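Local coordinates for protein beta-1,4-mannanase (PDB 1PMH) that binds mannohexaose, and probably mannan, through a family 27 carbohydrate-binding module of a beta-1,4-mannanase, probably holding the attached enzyme against its substrate, at residues A[17-22]-A[158-163]; A[46-51]-A[63-68]; A[117-122]-A[138-143]. One frame throughout, in Å; residues are numbered along the deposited sequence. Where two conformers were deposited one is given.

Interaction 1: A[17-22]-A[158-163]; sequences MSFGEA and LVFQFA. With BMA (beta-D-mannopyranose), chain B; EDO (1,2-ethanediol), chain G.
Phe19 and Phe160 meet inside the sandwich through one corner each: CE1 of Phe160 lies 4.2 Å from CE2 of Phe19, at the edge of the Phe19 ring and near its plane. Further along, the CB of Ala22 rests 4.0 Å from Val159 CG2, the methyl that lies beside the backbone N. The two segments are not neighbours in their sheet. Strand 61-68 runs between them, with Gly66 bonded to Gly20 and Leu65 to Phe160, and both contacts bridge across it.

On strand 153-165 the side chains alternate: Phe160 goes inward, to Leu175 and Val178 of the other sheet, while Gln161 goes outward to the sugar. From CB, Gln161 runs fully extended, with CG trans to the backbone N (chi1 -178°) and the next bond also trans, and its side chain touches Trp60, Trp113 and Lys106. CB and CG serve as the stem. Gln161 CD comes 3.4 Å from O2 of the mannose, and beyond it the amide divides its work. Gln161 OE1 accepts from mannose O2 at 2.6 Å, whereas its NE2 donates to mannose O3 at 3.0 Å (157°) and is also hydrogen-bonded to Asp64 OD1, a second-shell partner that should hinder rotation of the amide. With an alanine in place of Gln161, the mannose O2 and O3 would probably lose these mates, and Asp64 OD1 its amide partner. Inward apolar residues alternating with outward ones that meet the sugar are what this strand of the jellyroll beta-sandwich offers, Gln161 being part of the mannohexaose pocket with Trp60, Lys106 and Trp113.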
loop_
_atom_site.group_PDB
_atom_site.type_symbol
_atom_site.label_atom_id
_atom_site.label_comp_id
_atom_site.label_asym_id
_atom_site.label_seq_id
_atom_site.Cartn_x
_atom_site.Cartn_y
_atom_site.Cartn_z
HETATM N N MSE A 17 0.815 -10.028 7.889
HETATM C CA MSE A 17 1.395 -9.039 8.786
HETATM C C MSE A 17 0.367 -7.996 9.282
HETATM O O MSE A 17 0.605 -6.786 9.278
HETATM C CB MSE A 17 2.634 -8.352 8.210
HETATM C CG MSE A 17 3.715 -9.341 7.903
HETATM SE SE MSE A 17 5.351 -8.446 7.442
HETATM C CE MSE A 17 6.622 -9.904 7.891
ATOM N N SER A 18 -0.776 -8.554 9.640
ATOM C CA SER A 18 -1.850 -7.768 10.215
ATOM C C SER A 18 -2.588 -6.844 9.264
ATOM O O SER A 18 -3.537 -6.209 9.672
ATOM C CB SER A 18 -1.410 -7.010 11.496
ATOM O OG SER A 18 -0.938 -7.953 12.454
ATOM N N PHE A 19 -2.247 -6.845 8.005
ATOM C CA PHE A 19 -3.005 -6.040 7.054
ATOM C C PHE A 19 -4.391 -6.586 6.858
ATOM O O PHE A 19 -4.589 -7.789 6.686
ATOM C CB PHE A 19 -2.299 -5.925 5.704
ATOM C CG PHE A 19 -1.155 -4.956 5.669
ATOM C CD1 PHE A 19 0.127 -5.279 6.069
ATOM C CD2 PHE A 19 -1.357 -3.710 5.159
ATOM C CE1 PHE A 19 1.132 -4.321 5.992
ATOM C CE2 PHE A 19 -0.319 -2.827 5.024
ATOM C CZ PHE A 19 0.917 -3.142 5.444
ATOM N N GLY A 20 -5.373 -5.718 6.824
ATOM C CA GLY A 20 -6.764 -6.089 6.612
ATOM C C GLY A 20 -7.564 -4.794 6.674
ATOM O O GLY A 20 -7.068 -3.710 6.379
ATOM N N GLU A 21 -8.833 -4.918 7.063
ATOM C CA GLU A 21 -9.625 -3.696 7.116
ATOM C C GLU A 21 -9.031 -2.752 8.172
ATOM O O GLU A 21 -8.501 -3.161 9.193
ATOM C CB GLU A 21 -11.102 -4.000 7.333
ATOM C CG GLU A 21 -11.392 -4.589 8.685
ATOM C CD GLU A 21 -12.872 -4.912 8.879
ATOM O OE1 GLU A 21 -13.670 -4.883 7.921
ATOM O OE2 GLU A 21 -13.217 -5.189 10.047
ATOM N N ALA A 22 -9.128 -1.469 7.892
ATOM C CA ALA A 22 -8.680 -0.421 8.813
ATOM C C ALA A 22 -9.723 -0.127 9.874
ATOM O O ALA A 22 -9.390 0.369 10.943
ATOM C CB ALA A 22 -8.262 0.845 8.071
ATOM N N LEU A 158 -1.135 2.202 10.212
ATOM C CA LEU A 158 -0.757 2.672 8.877
ATOM C C LEU A 158 -1.892 2.260 7.958
ATOM O O LEU A 158 -2.314 1.107 7.986
ATOM C CB LEU A 158 0.541 2.003 8.480
ATOM C CG LEU A 158 1.210 2.381 7.192
ATOM C CD1 LEU A 158 1.610 3.819 7.116
ATOM C CD2 LEU A 158 2.398 1.465 6.956
ATOM N N VAL A 159 -2.326 3.211 7.129
ATOM C CA VAL A 159 -3.416 2.999 6.208
ATOM C C VAL A 159 -2.962 3.311 4.794
ATOM O O VAL A 159 -2.351 4.352 4.544
ATOM C CB VAL A 159 -4.642 3.817 6.580
ATOM C CG1 VAL A 159 -5.754 3.670 5.540
ATOM C CG2 VAL A 159 -5.150 3.433 7.971
ATOM N N PHE A 160 -3.299 2.389 3.896
ATOM C CA PHE A 160 -3.220 2.614 2.467
ATOM C C PHE A 160 -4.644 2.733 1.934
ATOM O O PHE A 160 -5.438 1.823 2.101
ATOM C CB PHE A 160 -2.529 1.479 1.732
ATOM C CG PHE A 160 -1.054 1.424 1.965
ATOM C CD1 PHE A 160 -0.558 0.934 3.129
ATOM C CD2 PHE A 160 -0.162 1.865 0.981
ATOM C CE1 PHE A 160 0.827 0.880 3.391
ATOM C CE2 PHE A 160 1.188 1.815 1.197
ATOM C CZ PHE A 160 1.639 1.318 2.411
ATOM N N GLN A 161 -4.955 3.900 1.355
ATOM C CA GLN A 161 -6.217 4.134 0.719
ATOM C C GLN A 161 -6.041 3.982 -0.784
ATOM O O GLN A 161 -5.088 4.482 -1.331
ATOM C CB GLN A 161 -6.748 5.512 1.060
ATOM C CG GLN A 161 -8.106 5.786 0.436
ATOM C CD GLN A 161 -8.622 7.134 0.888
ATOM O OE1 GLN A 161 -8.564 8.122 0.130
ATOM N NE2 GLN A 161 -9.109 7.210 2.099
ATOM N N PHE A 162 -6.994 3.302 -1.430
ATOM C CA PHE A 162 -7.047 3.190 -2.864
ATOM C C PHE A 162 -8.379 3.730 -3.306
ATOM O O PHE A 162 -9.399 3.427 -2.690
ATOM C CB PHE A 162 -6.916 1.728 -3.290
ATOM C CG PHE A 162 -5.610 1.126 -2.954
ATOM C CD1 PHE A 162 -5.372 0.558 -1.715
ATOM C CD2 PHE A 162 -4.576 1.120 -3.896
ATOM C CE1 PHE A 162 -4.117 0.048 -1.410
ATOM C CE2 PHE A 162 -3.323 0.610 -3.541
ATOM C CZ PHE A 162 -3.138 0.059 -2.335
ATOM N N ALA A 163 -8.423 4.441 -4.423
ATOM C CA ALA A 163 -9.710 4.922 -4.931
ATOM C C ALA A 163 -9.710 4.896 -6.436
ATOM O O ALA A 163 -8.926 5.571 -7.094
ATOM C CB ALA A 163 -10.034 6.346 -4.436
HETATM C C1 BMA B . -10.668 12.097 0.531
HETATM C C2 BMA B . -10.457 10.726 1.095
HETATM C C3 BMA B . -11.050 10.713 2.500
HETATM C C4 BMA B . -10.466 11.876 3.320
HETATM C C5 BMA B . -10.574 13.191 2.576
HETATM C C6 BMA B . -9.842 14.275 3.347
HETATM O O2 BMA B . -9.076 10.447 1.156
HETATM O O3 BMA B . -10.837 9.417 3.074
HETATM O O4 BMA B . -11.262 12.087 4.453
HETATM O O5 BMA B . -10.000 13.088 1.301
HETATM O O6 BMA B . -10.136 15.490 2.752
HETATM C C1 EDO G . -5.852 -3.678 10.217
HETATM O O1 EDO G . -5.934 -2.358 10.726
HETATM C C2 EDO G . -5.461 -4.747 11.226
HETATM O O2 EDO G . -4.137 -4.694 11.701
#

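Interaction 2: A[46-51]-A[63-68]; sequences YALRLD and GDLGTW. With CA (calcium ion), chain C; EDO (1,2-ethanediol), chain G.
Leu65 points across the sandwich at Leu48 and Leu50, which point back at it, and each pair meets tip to tip. One methyl does most of the work: CD2 of Leu65 lies 4.0 Å from Leu48 CD2 and 3.9 Å from Leu50 CD2. The other methyl of Leu65, CD1, also approaches Leu50 CD2, at 4.0 Å. Leu48 and Leu50 reach this common target by different first torsions. In Leu48 CG is trans to the backbone N (chi1 -168°); in Leu50 CG lies beside its own backbone N and anti to the carbonyl carbon (chi1 -51°), and the two forks converge on a single leucine. Leu175 flanks Leu65, Val33 lies against Leu48 and Phe162 against Leu50, so the trio belongs to a continuous apolar layer between the two sheets.

The residue between the two leucines faces the other way. Arg49 leaves the core and grips Asp51 side-on: NE and NH2 of Arg49 both reach the single atom OD1 of Asp51, each at 2.9 Å, on its syn side, with the acceptor lying in the guanidinium plane. The remaining nitrogen, NH1, is held by a salt bridge to Asp38, which leaves the guanidinium little room to turn. Just before the strand, the backbone O of Tyr46 binds calcium at 2.3 Å, in a site completed by Asp10, Glu12, Asn44, Asp176 and water 1.

Across the sandwich, then, the contact is methyl against methyl and sets no direction of its own; burial and close fit hold it, while both segments make directional bonds away from the leucines, Arg49 to Asp51 on one side and Asp64 to Gln161 on the other.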
loop_
_atom_site.group_PDB
_atom_site.type_symbol
_atom_site.label_atom_id
_atom_site.label_comp_id
_atom_site.label_asym_id
_atom_site.label_seq_id
_atom_site.Cartn_x
_atom_site.Cartn_y
_atom_site.Cartn_z
ATOM N N TYR A 46 7.221 -13.539 -1.006
ATOM C CA TYR A 46 5.833 -13.209 -0.730
ATOM C C TYR A 46 5.524 -11.736 -0.915
ATOM O O TYR A 46 6.354 -10.878 -0.647
ATOM C CB TYR A 46 5.459 -13.566 0.720
ATOM C CG TYR A 46 5.598 -15.038 1.104
ATOM C CD1 TYR A 46 4.619 -15.968 0.767
ATOM C CD2 TYR A 46 6.705 -15.480 1.810
ATOM C CE1 TYR A 46 4.751 -17.329 1.125
ATOM C CE2 TYR A 46 6.840 -16.817 2.198
ATOM C CZ TYR A 46 5.865 -17.711 1.849
ATOM O OH TYR A 46 5.971 -19.030 2.218
ATOM N N ALA A 47 4.279 -11.429 -1.258
ATOM C CA ALA A 47 3.762 -10.076 -1.350
ATOM C C ALA A 47 2.320 -10.083 -0.905
ATOM O O ALA A 47 1.673 -11.120 -0.887
ATOM C CB ALA A 47 3.905 -9.543 -2.757
ATOM N N LEU A 48 1.817 -8.902 -0.573
ATOM C CA LEU A 48 0.433 -8.717 -0.217
ATOM C C LEU A 48 -0.375 -8.514 -1.462
ATOM O O LEU A 48 -0.177 -7.545 -2.174
ATOM C CB LEU A 48 0.284 -7.578 0.775
ATOM C CG LEU A 48 -1.083 -7.460 1.465
ATOM C CD1 LEU A 48 -1.244 -8.563 2.489
ATOM C CD2 LEU A 48 -1.240 -6.096 2.075
ATOM N N ARG A 49 -1.355 -9.385 -1.697
ATOM C CA ARG A 49 -2.244 -9.289 -2.837
ATOM C C ARG A 49 -3.587 -8.696 -2.421
ATOM O O ARG A 49 -4.270 -9.256 -1.532
ATOM C CB ARG A 49 -2.443 -10.684 -3.464
ATOM C CG ARG A 49 -3.386 -10.674 -4.660
ATOM C CD ARG A 49 -3.468 -12.027 -5.328
ATOM N NE ARG A 49 -4.558 -12.048 -6.300
ATOM C CZ ARG A 49 -4.566 -12.664 -7.450
ATOM N NH1 ARG A 49 -3.568 -13.435 -7.845
ATOM N NH2 ARG A 49 -5.664 -12.552 -8.172
ATOM N N LEU A 50 -4.000 -7.636 -3.093
ATOM C CA LEU A 50 -5.289 -6.978 -2.900
ATOM C C LEU A 50 -6.086 -7.216 -4.166
ATOM O O LEU A 50 -5.739 -6.728 -5.227
ATOM C CB LEU A 50 -5.075 -5.483 -2.695
ATOM C CG LEU A 50 -4.056 -5.057 -1.641
ATOM C CD1 LEU A 50 -3.874 -3.536 -1.647
ATOM C CD2 LEU A 50 -4.429 -5.598 -0.292
ATOM N N ASP A 51 -7.132 -8.010 -4.075
ATOM C CA ASP A 51 -8.042 -8.172 -5.235
ATOM C C ASP A 51 -9.034 -7.058 -5.205
ATOM O O ASP A 51 -9.770 -6.941 -4.230
ATOM C CB ASP A 51 -8.713 -9.542 -5.160
ATOM C CG ASP A 51 -7.707 -10.646 -5.336
ATOM O OD1 ASP A 51 -7.075 -10.655 -6.421
ATOM O OD2 ASP A 51 -7.504 -11.489 -4.454
ATOM N N GLY A 63 -11.387 2.456 -0.945
ATOM C CA GLY A 63 -11.235 1.378 0.004
ATOM C C GLY A 63 -10.019 1.681 0.857
ATOM O O GLY A 63 -9.095 2.334 0.392
ATOM N N ASP A 64 -10.021 1.215 2.091
ATOM C CA ASP A 64 -8.986 1.519 3.058
ATOM C C ASP A 64 -8.481 0.246 3.732
ATOM O O ASP A 64 -9.232 -0.531 4.305
ATOM C CB ASP A 64 -9.459 2.530 4.098
ATOM C CG ASP A 64 -9.779 3.890 3.503
ATOM O OD1 ASP A 64 -8.862 4.709 3.404
ATOM O OD2 ASP A 64 -10.920 4.144 3.086
ATOM N N LEU A 65 -7.189 0.047 3.611
ATOM C CA LEU A 65 -6.431 -1.103 4.090
ATOM C C LEU A 65 -5.579 -0.614 5.250
ATOM O O LEU A 65 -4.842 0.319 5.082
ATOM C CB LEU A 65 -5.543 -1.593 2.947
ATOM C CG LEU A 65 -4.627 -2.743 3.270
ATOM C CD1 LEU A 65 -5.369 -4.091 3.277
ATOM C CD2 LEU A 65 -3.485 -2.741 2.265
ATOM N N GLY A 66 -5.630 -1.284 6.388
ATOM C CA GLY A 66 -4.832 -0.895 7.522
ATOM C C GLY A 66 -3.972 -2.001 8.069
ATOM O O GLY A 66 -4.278 -3.180 7.922
ATOM N N THR A 67 -2.918 -1.618 8.783
ATOM C CA THR A 67 -2.176 -2.527 9.621
ATOM C C THR A 67 -1.818 -1.814 10.920
ATOM O O THR A 67 -1.549 -0.626 10.910
ATOM C CB THR A 67 -0.935 -3.127 8.925
ATOM O OG1 THR A 67 -0.395 -4.179 9.729
ATOM C CG2 THR A 67 0.144 -2.102 8.686
ATOM N N TRP A 68 -1.802 -2.556 12.007
ATOM C CA TRP A 68 -1.322 -2.070 13.260
ATOM C C TRP A 68 0.093 -2.515 13.391
ATOM O O TRP A 68 0.422 -3.702 13.263
ATOM C CB TRP A 68 -2.165 -2.645 14.412
ATOM C CG TRP A 68 -3.503 -2.002 14.502
ATOM C CD1 TRP A 68 -4.699 -2.510 14.068
ATOM C CD2 TRP A 68 -3.805 -0.746 15.074
ATOM N NE1 TRP A 68 -5.721 -1.639 14.320
ATOM C CE2 TRP A 68 -5.202 -0.539 14.945
ATOM C CE3 TRP A 68 -3.032 0.241 15.720
ATOM C CZ2 TRP A 68 -5.824 0.612 15.417
ATOM C CZ3 TRP A 68 -3.657 1.363 16.196
ATOM C CH2 TRP A 68 -5.032 1.564 16.010
HETATM CA CA CA C . 8.168 -9.684 0.056
HETATM C C1 EDO G . -5.852 -3.678 10.217
HETATM O O1 EDO G . -5.934 -2.358 10.726
HETATM C C2 EDO G . -5.461 -4.747 11.226
HETATM O O2 EDO G . -4.137 -4.694 11.701
HETATM O O HOH W 1 10.193 -8.609 0.423
#

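Interaction 3: A[117-122]-A[138-143]; sequences GSEFNI and TVIHKA
Ile122 and Ile140 form the tight end of this contact, reaching toward each other tip to tip with Ile122 CG2 3.7 Å from Ile140 CD1. Ile122 CD1 stands slightly farther off, 4.1 Å from Ile140 CD1. Both residues are buried, and Phe96 of helix 93-98 packs on Ile122. The strand brings Ile122 here through a G1 beta bulge, in which Asn121 and Ile122 together face Phe103.

Toward the partly exposed end the fit changes character. Glu119 slides past Ile140, its OE2 3.9 Å from Ile140 CG2, and crosses Lys142 at about a right angle. Lys142 is bent at chi2 (-77°), and what it lays against the carboxylate is CE, 3.4 Å from Glu119 OE2. The ammonium itself stays back: Lys142 NZ is 4.5 Å from Glu119 OE2, too far for a salt bridge. The stronger partner of that oxygen is Tyr105, whose OH is hydrogen-bonded to it; the Tyr105 side chain also touches Ile140 and Lys142.

The chemistry is thus graded, from methyl contact inside to a carboxylate fixed by a tyrosine hydroxyl, where the nearby lysine packs its CE on the carboxylate and probably adds a longer-range attraction.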
loop_
_atom_site.group_PDB
_atom_site.type_symbol
_atom_site.label_atom_id
_atom_site.label_comp_id
_atom_site.label_asym_id
_atom_site.label_seq_id
_atom_site.Cartn_x
_atom_site.Cartn_y
_atom_site.Cartn_z
ATOM N N GLY A 117 1.373 11.153 2.029
ATOM C CA GLY A 117 1.523 11.412 0.634
ATOM C C GLY A 117 0.427 10.713 -0.136
ATOM O O GLY A 117 -0.330 9.916 0.404
ATOM N N SER A 118 0.319 11.121 -1.389
ATOM C CA SER A 118 -0.710 10.616 -2.268
ATOM C C SER A 118 -0.326 10.842 -3.700
ATOM O O SER A 118 0.494 11.714 -3.995
ATOM C CB SER A 118 -2.030 11.322 -1.975
ATOM O OG SER A 118 -1.904 12.714 -2.133
ATOM N N GLU A 119 -0.975 10.067 -4.574
ATOM C CA GLU A 119 -0.938 10.322 -5.994
ATOM C C GLU A 119 -2.303 10.050 -6.593
ATOM O O GLU A 119 -3.039 9.186 -6.134
ATOM C CB GLU A 119 0.070 9.482 -6.740
ATOM C CG GLU A 119 1.515 9.691 -6.327
ATOM C CD GLU A 119 2.431 9.045 -7.358
ATOM O OE1 GLU A 119 2.747 9.739 -8.376
ATOM O OE2 GLU A 119 2.805 7.852 -7.182
ATOM N N PHE A 120 -2.616 10.857 -7.591
ATOM C CA PHE A 120 -3.867 10.779 -8.311
ATOM C C PHE A 120 -3.639 10.351 -9.749
ATOM O O PHE A 120 -2.579 10.555 -10.303
ATOM C CB PHE A 120 -4.570 12.156 -8.295
ATOM C CG PHE A 120 -4.929 12.590 -6.917
ATOM C CD1 PHE A 120 -3.999 13.214 -6.082
ATOM C CD2 PHE A 120 -6.207 12.413 -6.464
ATOM C CE1 PHE A 120 -4.377 13.571 -4.810
ATOM C CE2 PHE A 120 -6.577 12.790 -5.206
ATOM C CZ PHE A 120 -5.658 13.330 -4.352
ATOM N N ASN A 121 -4.682 9.771 -10.335
ATOM C CA ASN A 121 -4.702 9.444 -11.760
ATOM C C ASN A 121 -3.566 8.538 -12.190
ATOM O O ASN A 121 -2.946 8.761 -13.240
ATOM C CB ASN A 121 -4.745 10.722 -12.593
ATOM C CG ASN A 121 -5.955 11.545 -12.275
ATOM O OD1 ASN A 121 -5.830 12.631 -11.745
ATOM N ND2 ASN A 121 -7.134 10.969 -12.496
ATOM N N ILE A 122 -3.287 7.554 -11.362
ATOM C CA ILE A 122 -2.314 6.535 -11.733
ATOM C C ILE A 122 -2.903 5.662 -12.841
ATOM O O ILE A 122 -4.017 5.130 -12.730
ATOM C CB ILE A 122 -1.977 5.631 -10.514
ATOM C CG1 ILE A 122 -1.348 6.455 -9.398
ATOM C CG2 ILE A 122 -1.089 4.463 -10.886
ATOM C CD1 ILE A 122 -0.017 7.101 -9.732
ATOM N N THR A 138 3.258 -2.626 -13.790
ATOM C CA THR A 138 3.490 -1.235 -13.391
ATOM C C THR A 138 3.949 -1.246 -11.955
ATOM O O THR A 138 3.266 -1.833 -11.113
ATOM C CB THR A 138 2.145 -0.492 -13.480
ATOM O OG1 THR A 138 1.618 -0.574 -14.801
ATOM C CG2 THR A 138 2.254 0.932 -13.012
ATOM N N VAL A 139 5.105 -0.633 -11.681
ATOM C CA VAL A 139 5.662 -0.615 -10.345
ATOM C C VAL A 139 5.857 0.809 -9.883
ATOM O O VAL A 139 6.494 1.638 -10.542
ATOM C CB VAL A 139 6.991 -1.348 -10.343
ATOM C CG1 VAL A 139 7.622 -1.321 -8.944
ATOM C CG2 VAL A 139 6.808 -2.795 -10.846
ATOM N N ILE A 140 5.291 1.100 -8.721
ATOM C CA ILE A 140 5.380 2.390 -8.030
ATOM C C ILE A 140 6.172 2.143 -6.774
ATOM O O ILE A 140 5.814 1.323 -5.951
ATOM C CB ILE A 140 3.997 2.943 -7.729
ATOM C CG1 ILE A 140 3.313 3.240 -9.061
ATOM C CG2 ILE A 140 4.078 4.210 -6.864
ATOM C CD1 ILE A 140 1.895 3.597 -8.967
ATOM N N HIS A 141 7.267 2.866 -6.652
ATOM C CA HIS A 141 8.163 2.740 -5.511
ATOM C C HIS A 141 8.422 4.143 -5.006
ATOM O O HIS A 141 9.080 4.942 -5.683
ATOM C CB HIS A 141 9.467 2.076 -5.948
ATOM C CG HIS A 141 10.431 1.812 -4.844
ATOM N ND1 HIS A 141 11.690 1.299 -5.074
ATOM C CD2 HIS A 141 10.307 1.903 -3.503
ATOM C CE1 HIS A 141 12.229 0.984 -3.909
ATOM N NE2 HIS A 141 11.508 1.525 -2.950
ATOM N N LYS A 142 7.914 4.469 -3.813
ATOM C CA LYS A 142 7.995 5.837 -3.283
ATOM C C LYS A 142 8.303 5.766 -1.808
ATOM O O LYS A 142 8.026 4.767 -1.168
ATOM C CB LYS A 142 6.654 6.595 -3.406
ATOM C CG LYS A 142 6.121 6.794 -4.791
ATOM C CD LYS A 142 6.833 7.892 -5.507
ATOM C CE LYS A 142 6.124 8.320 -6.784
ATOM N NZ LYS A 142 7.105 8.909 -7.758
ATOM N N ALA A 143 8.809 6.886 -1.309
ATOM C CA ALA A 143 8.899 7.162 0.112
ATOM C C ALA A 143 8.294 8.512 0.387
ATOM O O ALA A 143 8.614 9.461 -0.301
ATOM C CB ALA A 143 10.339 7.113 0.600
#

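In the fold
Interactions 1 and 2 sit in the core, their centres 5 Å apart, and share a sheet: strand 61-68, which supplies one side of interaction 2, is the strand that interaction 1 spans, through backbone bonds such as Gly20 O to Gly66 N. Interaction 1 works within that sheet, whereas interactions 2 and 3 each join it to the opposite one, by way of strands 47-53 and 135-145. The centre of interaction 3 lies about 15 Å from that of interaction 2; this contact is only partly buried, and it is there that charged groups take part. In the other two, the facing side chains are wholly apolar, and polar chemistry is kept to the margins: mannose at one, calcium at the other.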